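Local coordinates for protein CghA (Chaetomium globosum, PDB 6KBC) that is a two-domain beta protein with calycin-like domains and binds the ligand WK1 in a pocket, at residues Glu47-Asp52 and Phe66-Ser71; Ala181-Pro186 and Asp227-Pro232. All coordinates share one frame; numbering follows the deposited sequence.

Contact 1 (Glu47-Asp52 and Phe66-Ser71). With WK1 ((2S)-3-[(2S,4E)-4-[[(1R,2S,4aR,6S,8R,8aS)-2-[(E)-but-2-en-2-yl]-6,8-dimethyl-1,2,4a,5,6,7,8,8a-octahydronaphthalen-1-yl]-oxidanyl-methylidene]-3,5-bis(oxidanylidene)pyrrolidin-2-yl]-2-methyl-2-oxidanyl-propanoic acid), chain B.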
loop_
_atom_site.group_PDB
_atom_site.type_symbol
_atom_site.label_atom_id
_atom_site.label_comp_id
_atom_site.label_asym_id
_atom_site.label_seq_id
_atom_site.Cartn_x
_atom_site.Cartn_y
_atom_site.Cartn_z
ATOM N N GLU A 47 6.226 10.617 3.797
ATOM C CA GLU A 47 5.868 10.437 2.405
ATOM C C GLU A 47 6.213 9.010 2.017
ATOM O O GLU A 47 7.243 8.474 2.441
ATOM C CB GLU A 47 6.600 11.439 1.508
ATOM C CG GLU A 47 6.291 12.875 1.886
ATOM C CD GLU A 47 6.320 13.818 0.705
ATOM O OE1 GLU A 47 7.181 14.718 0.690
ATOM O OE2 GLU A 47 5.463 13.684 -0.183
ATOM N N THR A 48 5.331 8.393 1.237
ATOM C CA THR A 48 5.457 6.992 0.871
ATOM C C THR A 48 5.173 6.829 -0.612
ATOM O O THR A 48 4.177 7.352 -1.122
ATOM C CB THR A 48 4.501 6.111 1.691
ATOM O OG1 THR A 48 4.651 6.415 3.082
ATOM C CG2 THR A 48 4.804 4.636 1.461
ATOM N N TRP A 49 6.067 6.122 -1.298
ATOM C CA TRP A 49 5.844 5.629 -2.648
ATOM C C TRP A 49 5.909 4.112 -2.574
ATOM O O TRP A 49 6.958 3.556 -2.234
ATOM C CB TRP A 49 6.901 6.159 -3.625
ATOM C CG TRP A 49 6.892 7.655 -3.801
ATOM C CD1 TRP A 49 6.357 8.357 -4.848
ATOM C CD2 TRP A 49 7.437 8.624 -2.905
ATOM N NE1 TRP A 49 6.550 9.702 -4.660
ATOM C CE2 TRP A 49 7.206 9.893 -3.472
ATOM C CE3 TRP A 49 8.098 8.544 -1.676
ATOM C CZ2 TRP A 49 7.611 11.071 -2.851
ATOM C CZ3 TRP A 49 8.501 9.717 -1.063
ATOM C CH2 TRP A 49 8.252 10.960 -1.648
ATOM N N LEU A 50 4.797 3.449 -2.865
ATOM C CA LEU A 50 4.707 2.000 -2.725
ATOM C C LEU A 50 4.597 1.345 -4.093
ATOM O O LEU A 50 3.814 1.786 -4.939
ATOM C CB LEU A 50 3.495 1.595 -1.868
ATOM C CG LEU A 50 3.182 0.099 -1.672
ATOM C CD1 LEU A 50 2.516 -0.109 -0.300
ATOM C CD2 LEU A 50 2.286 -0.472 -2.794
ATOM N N PHE A 51 5.345 0.260 -4.286
ATOM C CA PHE A 51 5.298 -0.524 -5.517
ATOM C C PHE A 51 5.231 -1.988 -5.125
ATOM O O PHE A 51 6.005 -2.433 -4.278
ATOM C CB PHE A 51 6.533 -0.302 -6.412
ATOM C CG PHE A 51 6.780 1.137 -6.788
ATOM C CD1 PHE A 51 7.426 1.994 -5.912
ATOM C CD2 PHE A 51 6.397 1.616 -8.033
ATOM C CE1 PHE A 51 7.663 3.326 -6.269
ATOM C CE2 PHE A 51 6.632 2.939 -8.398
ATOM C CZ PHE A 51 7.266 3.791 -7.512
ATOM N N ASP A 52 4.342 -2.752 -5.749
ATOM C CA ASP A 52 4.280 -4.154 -5.372
ATOM C C ASP A 52 3.988 -5.021 -6.584
ATOM O O ASP A 52 3.712 -4.537 -7.686
ATOM C CB ASP A 52 3.242 -4.419 -4.263
ATOM C CG ASP A 52 1.845 -3.971 -4.641
ATOM O OD1 ASP A 52 1.540 -3.915 -5.858
ATOM O OD2 ASP A 52 1.040 -3.687 -3.716
ATOM N N PHE A 66 9.046 3.114 -0.465
ATOM C CA PHE A 66 10.075 4.132 -0.344
ATOM C C PHE A 66 9.566 5.202 0.613
ATOM O O PHE A 66 8.551 5.854 0.339
ATOM C CB PHE A 66 10.409 4.737 -1.703
ATOM C CG PHE A 66 11.034 3.762 -2.668
ATOM C CD1 PHE A 66 10.242 2.917 -3.430
ATOM C CD2 PHE A 66 12.416 3.698 -2.821
ATOM C CE1 PHE A 66 10.816 2.019 -4.341
ATOM C CE2 PHE A 66 12.995 2.806 -3.727
ATOM C CZ PHE A 66 12.192 1.966 -4.482
ATOM N N PHE A 67 10.272 5.380 1.726
ATOM C CA PHE A 67 9.846 6.252 2.808
ATOM C C PHE A 67 10.740 7.481 2.917
ATOM O O PHE A 67 11.967 7.381 2.826
ATOM C CB PHE A 67 9.886 5.524 4.156
ATOM C CG PHE A 67 8.777 4.535 4.368
ATOM C CD1 PHE A 67 7.450 4.915 4.242
ATOM C CD2 PHE A 67 9.064 3.233 4.753
ATOM C CE1 PHE A 67 6.422 4.000 4.475
ATOM C CE2 PHE A 67 8.045 2.318 4.988
ATOM C CZ PHE A 67 6.724 2.703 4.849
ATOM N N ARG A 68 10.108 8.633 3.123
ATOM C CA ARG A 68 10.713 9.780 3.793
ATOM C C ARG A 68 9.889 10.010 5.055
ATOM O O ARG A 68 8.747 10.475 4.973
ATOM C CB ARG A 68 10.712 11.018 2.899
ATOM C CG ARG A 68 11.639 10.955 1.695
ATOM C CD ARG A 68 11.344 12.137 0.813
ATOM N NE ARG A 68 12.336 12.337 -0.236
ATOM C CZ ARG A 68 12.407 13.440 -0.970
ATOM N NH1 ARG A 68 11.546 14.426 -0.751
ATOM N NH2 ARG A 68 13.329 13.566 -1.918
ATOM N N ASP A 69 10.448 9.665 6.210
ATOM C CA ASP A 69 9.740 9.741 7.489
ATOM C C ASP A 69 10.476 10.727 8.395
ATOM O O ASP A 69 11.532 10.403 8.953
ATOM C CB ASP A 69 9.629 8.358 8.131
ATOM C CG ASP A 69 8.696 8.334 9.345
ATOM O OD1 ASP A 69 8.358 9.412 9.876
ATOM O OD2 ASP A 69 8.302 7.226 9.774
ATOM N N GLY A 70 9.906 11.925 8.545
ATOM C CA GLY A 70 10.547 12.942 9.362
ATOM C C GLY A 70 10.699 12.512 10.805
ATOM O O GLY A 70 11.730 12.760 11.433
ATOM N N SER A 71 9.697 11.817 11.338
ATOM C CA SER A 71 9.722 11.444 12.750
ATOM C C SER A 71 10.798 10.429 13.100
ATOM O O SER A 71 11.106 10.272 14.284
ATOM C CB SER A 71 8.372 10.887 13.186
ATOM O OG SER A 71 8.048 9.708 12.468
HETATM O O WK1 B . 9.077 -2.814 7.980
HETATM C C17 WK1 B . 8.398 -3.179 7.054
HETATM O O1 WK1 B . 8.839 -3.844 6.160
HETATM C C19 WK1 B . 6.970 -2.821 6.995
HETATM O O2 WK1 B . 6.532 -2.174 8.141
HETATM C C18 WK1 B . 6.160 -4.078 6.905
HETATM C C20 WK1 B . 6.886 -1.898 5.811
HETATM C C22 WK1 B . 5.493 -1.738 5.357
HETATM N N WK1 B . 5.255 -1.024 4.117
HETATM C C21 WK1 B . 4.260 -0.160 4.286
HETATM O O5 WK1 B . 3.820 0.603 3.312
HETATM C C23 WK1 B . 4.559 -1.107 6.261
HETATM O O4 WK1 B . 4.403 -1.402 7.535
HETATM C C24 WK1 B . 3.729 -0.122 5.657
HETATM C C16 WK1 B . 2.672 0.658 6.291
HETATM O O3 WK1 B . 2.437 0.440 7.527
HETATM C C9 WK1 B . 1.822 1.555 5.493
HETATM C C8 WK1 B . 0.768 0.541 4.965
HETATM C C12 WK1 B . 1.221 -0.840 4.538
HETATM C C13 WK1 B . 1.489 -1.146 3.289
HETATM C C90 WK1 B . 1.940 -2.513 2.902
HETATM C C14 WK1 B . 1.380 -1.913 5.555
HETATM C C7 WK1 B . -0.327 0.305 5.960
HETATM C C6 WK1 B . -0.960 1.334 6.457
HETATM C C3 WK1 B . -0.356 2.681 6.218
HETATM C C4 WK1 B . 1.157 2.679 6.274
HETATM C C5 WK1 B . 1.620 4.015 5.726
HETATM C C11 WK1 B . 3.096 4.169 5.923
HETATM C C2 WK1 B . -0.952 3.829 6.991
HETATM C C1 WK1 B . -0.598 5.052 6.206
HETATM C C10 WK1 B . -1.264 6.310 6.658
HETATM C C WK1 B . 0.888 5.219 6.287
HETATM O O HOH W 1 9.855 14.976 1.507
#
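The Phe67 ring takes Thr48 OG1 at its edge, in plane, with OG1 3.3 Å from Phe67 CE1, while Thr48 CG2 lies close to the same rim carbon. These two side chains run side by side from a non-hydrogen-bonded antiparallel pair. Phe67 CE1 also stands 3.6 Å from WK1 C11, obliquely to the ring. On the face carrying Glu47, Trp49, Phe66 and Arg68, the Trp49 ring has Phe66 O at its edge, and the Phe66 ring has Trp49 O at its own. Phe51 and Phe66 meet rim to rim with planes at 87°, neither ring over the other; their closest carbons, Phe51 CD1 and Phe66 CE1, are 3.7 Å apart. Arg68 CD passes Trp49 CH2 at 4.1 Å, obliquely to the ring, and the extended chain carries the guanidinium on beyond it. Its NH1 and Glu47 OE1 are 4.6 Å apart and share a bridging water, which lies at the edge of the guanidinium. Their direct partners lie elsewhere: Glu47 OE2 forms a salt bridge with Arg228, and Arg68 NH1 bonds Ser8 OG. Trp49 NE1 donates to Leu33 O. The backbones are joined by reciprocal bonds in the pairs Glu47-Arg68 and Trp49-Phe66, Phe66 N reaching Trp49 O at 2.8 Å. With axes 4.9 Å apart at 174°, this is an antiparallel beta hairpin, consistent with the calycin-like N-terminal domain; Thr48, Leu50 and Phe67 on it line the WK1 pocket.

Contact 2 (Ala181-Pro186 and Asp227-Pro232). With WK1 ((2S)-3-[(2S,4E)-4-[[(1R,2S,4aR,6S,8R,8aS)-2-[(E)-but-2-en-2-yl]-6,8-dimethyl-1,2,4a,5,6,7,8,8a-octahydronaphthalen-1-yl]-oxidanyl-methylidene]-3,5-bis(oxidanylidene)pyrrolidin-2-yl]-2-methyl-2-oxidanyl-propanoic acid), chain B.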
loop_
_atom_site.group_PDB
_atom_site.type_symbol
_atom_site.label_atom_id
_atom_site.label_comp_id
_atom_site.label_asym_id
_atom_site.label_seq_id
_atom_site.Cartn_x
_atom_site.Cartn_y
_atom_site.Cartn_z
ATOM N N ALA A 181 -4.934 13.390 5.639
ATOM C CA ALA A 181 -3.975 12.315 5.425
ATOM C C ALA A 181 -4.318 11.641 4.103
ATOM O O ALA A 181 -5.493 11.391 3.817
ATOM C CB ALA A 181 -4.016 11.308 6.586
ATOM N N TYR A 182 -3.304 11.368 3.283
ATOM C CA TYR A 182 -3.538 10.983 1.897
ATOM C C TYR A 182 -2.911 9.636 1.602
ATOM O O TYR A 182 -1.767 9.375 1.986
ATOM C CB TYR A 182 -3.022 12.042 0.925
ATOM C CG TYR A 182 -3.537 13.394 1.304
ATOM C CD1 TYR A 182 -4.772 13.835 0.846
ATOM C CD2 TYR A 182 -2.822 14.204 2.168
ATOM C CE1 TYR A 182 -5.265 15.066 1.224
ATOM C CE2 TYR A 182 -3.308 15.436 2.552
ATOM C CZ TYR A 182 -4.522 15.861 2.079
ATOM O OH TYR A 182 -4.996 17.090 2.470
ATOM N N TRP A 183 -3.702 8.778 0.972
ATOM C CA TRP A 183 -3.234 7.515 0.427
ATOM C C TRP A 183 -4.157 7.188 -0.729
ATOM O O TRP A 183 -5.369 7.065 -0.546
ATOM C CB TRP A 183 -3.243 6.395 1.470
ATOM C CG TRP A 183 -2.726 5.110 0.921
ATOM C CD1 TRP A 183 -3.290 4.351 -0.070
ATOM C CD2 TRP A 183 -1.533 4.436 1.310
ATOM N NE1 TRP A 183 -2.518 3.243 -0.310
ATOM C CE2 TRP A 183 -1.436 3.269 0.525
ATOM C CE3 TRP A 183 -0.545 4.692 2.260
ATOM C CZ2 TRP A 183 -0.378 2.378 0.645
ATOM C CZ3 TRP A 183 0.498 3.809 2.381
ATOM C CH2 TRP A 183 0.582 2.667 1.569
ATOM N N PHE A 184 -3.598 7.073 -1.924
ATOM C CA PHE A 184 -4.400 6.689 -3.067
ATOM C C PHE A 184 -3.465 5.991 -4.048
ATOM O O PHE A 184 -2.289 5.759 -3.752
ATOM C CB PHE A 184 -5.117 7.912 -3.653
ATOM C CG PHE A 184 -4.177 8.991 -4.094
ATOM C CD1 PHE A 184 -3.759 9.976 -3.199
ATOM C CD2 PHE A 184 -3.674 9.000 -5.385
ATOM C CE1 PHE A 184 -2.861 10.957 -3.592
ATOM C CE2 PHE A 184 -2.786 9.982 -5.790
ATOM C CZ PHE A 184 -2.382 10.961 -4.898
ATOM N N ARG A 185 -3.978 5.668 -5.225
ATOM C CA ARG A 185 -3.275 4.755 -6.121
ATOM C C ARG A 185 -3.018 5.412 -7.467
ATOM O O ARG A 185 -3.905 5.424 -8.340
ATOM C CB ARG A 185 -4.079 3.465 -6.271
ATOM C CG ARG A 185 -4.092 2.676 -4.955
ATOM C CD ARG A 185 -5.195 1.637 -4.901
ATOM N NE ARG A 185 -6.511 2.250 -4.844
ATOM C CZ ARG A 185 -7.103 2.650 -3.721
ATOM N NH1 ARG A 185 -6.494 2.485 -2.554
ATOM N NH2 ARG A 185 -8.299 3.212 -3.777
ATOM N N PRO A 186 -1.828 5.966 -7.684
ATOM C CA PRO A 186 -1.507 6.502 -9.018
ATOM C C PRO A 186 -1.639 5.467 -10.116
ATOM O O PRO A 186 -2.049 5.805 -11.237
ATOM C CB PRO A 186 -0.064 6.983 -8.849
ATOM C CG PRO A 186 0.011 7.372 -7.408
ATOM C CD PRO A 186 -0.777 6.282 -6.700
ATOM N N ASP A 227 1.165 2.858 -5.148
ATOM C CA ASP A 227 0.382 3.626 -4.156
ATOM C C ASP A 227 1.210 4.832 -3.724
ATOM O O ASP A 227 2.393 4.705 -3.602
ATOM C CB ASP A 227 -0.033 2.776 -2.962
ATOM C CG ASP A 227 -1.046 1.691 -3.276
ATOM O OD1 ASP A 227 -1.016 1.161 -4.346
ATOM O OD2 ASP A 227 -1.843 1.410 -2.431
ATOM N N ARG A 228 0.531 5.925 -3.448
ATOM C CA ARG A 228 1.191 7.173 -3.088
ATOM C C ARG A 228 0.514 7.731 -1.854
ATOM O O ARG A 228 -0.716 7.808 -1.805
ATOM C CB ARG A 228 1.123 8.181 -4.239
ATOM C CG ARG A 228 1.586 9.584 -3.899
ATOM C CD ARG A 228 3.048 9.653 -3.522
ATOM N NE ARG A 228 3.499 11.045 -3.564
ATOM C CZ ARG A 228 4.082 11.693 -2.558
ATOM N NH1 ARG A 228 4.314 11.095 -1.401
ATOM N NH2 ARG A 228 4.449 12.959 -2.718
ATOM N N SER A 229 1.315 8.122 -0.870
ATOM C CA SER A 229 0.786 8.598 0.391
ATOM C C SER A 229 1.647 9.734 0.918
ATOM O O SER A 229 2.859 9.786 0.678
ATOM C CB SER A 229 0.735 7.482 1.427
ATOM O OG SER A 229 0.340 7.967 2.707
ATOM N N TRP A 230 1.003 10.642 1.644
ATOM C CA TRP A 230 1.743 11.583 2.476
ATOM C C TRP A 230 0.841 12.067 3.603
ATOM O O TRP A 230 -0.370 12.211 3.430
ATOM C CB TRP A 230 2.290 12.752 1.649
ATOM C CG TRP A 230 1.250 13.688 1.132
ATOM C CD1 TRP A 230 0.820 14.845 1.717
ATOM C CD2 TRP A 230 0.528 13.568 -0.101
ATOM N NE1 TRP A 230 -0.134 15.446 0.926
ATOM C CE2 TRP A 230 -0.335 14.677 -0.190
ATOM C CE3 TRP A 230 0.515 12.621 -1.128
ATOM C CZ2 TRP A 230 -1.197 14.867 -1.267
ATOM C CZ3 TRP A 230 -0.333 12.812 -2.191
ATOM C CH2 TRP A 230 -1.178 13.926 -2.256
ATOM N N LEU A 231 1.454 12.304 4.760
ATOM C CA LEU A 231 0.787 12.738 5.983
ATOM C C LEU A 231 1.685 13.761 6.661
ATOM O O LEU A 231 2.900 13.535 6.757
ATOM C CB LEU A 231 0.565 11.577 6.958
ATOM C CG LEU A 231 -0.534 10.579 6.693
ATOM C CD1 LEU A 231 -0.008 9.508 5.736
ATOM C CD2 LEU A 231 -0.931 9.976 8.036
ATOM N N PRO A 232 1.132 14.865 7.160
ATOM C CA PRO A 232 1.939 15.827 7.924
ATOM C C PRO A 232 2.014 15.531 9.412
ATOM O O PRO A 232 2.621 16.311 10.148
ATOM C CB PRO A 232 1.195 17.145 7.677
ATOM C CG PRO A 232 -0.226 16.732 7.554
ATOM C CD PRO A 232 -0.223 15.373 6.884
HETATM O O WK1 B . 9.077 -2.814 7.980
HETATM C C17 WK1 B . 8.398 -3.179 7.054
HETATM O O1 WK1 B . 8.839 -3.844 6.160
HETATM C C19 WK1 B . 6.970 -2.821 6.995
HETATM O O2 WK1 B . 6.532 -2.174 8.141
HETATM C C18 WK1 B . 6.160 -4.078 6.905
HETATM C C20 WK1 B . 6.886 -1.898 5.811
HETATM C C22 WK1 B . 5.493 -1.738 5.357
HETATM N N WK1 B . 5.255 -1.024 4.117
HETATM C C21 WK1 B . 4.260 -0.160 4.286
HETATM O O5 WK1 B . 3.820 0.603 3.312
HETATM C C23 WK1 B . 4.559 -1.107 6.261
HETATM O O4 WK1 B . 4.403 -1.402 7.535
HETATM C C24 WK1 B . 3.729 -0.122 5.657
HETATM C C16 WK1 B . 2.672 0.658 6.291
HETATM O O3 WK1 B . 2.437 0.440 7.527
HETATM C C9 WK1 B . 1.822 1.555 5.493
HETATM C C8 WK1 B . 0.768 0.541 4.965
HETATM C C12 WK1 B . 1.221 -0.840 4.538
HETATM C C13 WK1 B . 1.489 -1.146 3.289
HETATM C C90 WK1 B . 1.940 -2.513 2.902
HETATM C C14 WK1 B . 1.380 -1.913 5.555
HETATM C C7 WK1 B . -0.327 0.305 5.960
HETATM C C6 WK1 B . -0.960 1.334 6.457
HETATM C C3 WK1 B . -0.356 2.681 6.218
HETATM C C4 WK1 B . 1.157 2.679 6.274
HETATM C C5 WK1 B . 1.620 4.015 5.726
HETATM C C11 WK1 B . 3.096 4.169 5.923
HETATM C C2 WK1 B . -0.952 3.829 6.991
HETATM C C1 WK1 B . -0.598 5.052 6.206
HETATM C C10 WK1 B . -1.264 6.310 6.658
HETATM C C WK1 B . 0.888 5.219 6.287
HETATM O O HOH W 2 -4.416 0.493 -1.623
#
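The Trp183 indole reaches Asp227 with its NE1/CZ2 part and Ser229 and WK1 with its CE3/CZ3 part. Its CB lies 4.1 Å from Ser229 OG. From there CG stands opposite the backbone N (chi1 -178°), and NE1 donates to Asp227 OD2 at 2.9 Å, with an N-H...O angle of 142°, on the anti side of the carboxylate, while CZ2 rests 3.6 Å from Asp227 CB. CZ3 meets WK1 C5 at 3.5 Å, obliquely to the ring, and CH2 lies near WK1 C8. Asp227 OD2 also accepts from a water that Arg185 NH1 binds, and Asp227 OD1 forms a salt bridge with Arg246, so both carboxylate oxygens have partners; Arg185 NH1 also hydrogen-bonds to Asn272 O.

Ser229 OG donates to Tyr182 O at 2.6 Å in the carbonyl plane; Trp230 N reaches the same oxygen from above that plane, giving it two donors. Across the sheet from Trp183, Tyr182 CB sits over the six-membered ring of Trp230, 6° off its normal. Phe184 meets that ring rim to rim, completing an aromatic cluster, and Trp230 CE3 lies over the centre of the Arg228 guanidinium, whose NE hydrogen-bonds to Asn32 O. Leu231 CD1 touches WK1 C10 at 3.6 Å. Two antiparallel strands thus place aromatic packing on one face, and Trp183 with Leu231 in the ligand pocket, consistent with the calycin-clan assignment of the N-terminal domain.

From the N terminus, contact 1 comes first, closing the hairpin of strands 46-54 and 60-69, with 13 residues between its segments, eight of them strand. Contact 2 opens later and spans 40 residues, pairing strand 181-200 with strand 223-231; the two are in series, neither nested nor crossed. They meet because strand 46-54 also pairs antiparallel with strand 223-231, which places four strands in the order 60-69, 46-54, 223-231, 181-200. Leu50 N lies 2.8 Å from Asp227 O, a probable hydrogen bond. The contact centres are about 9 Å apart, and both pairs touch WK1, so early and late parts of the N-terminal domain share one pocket wall.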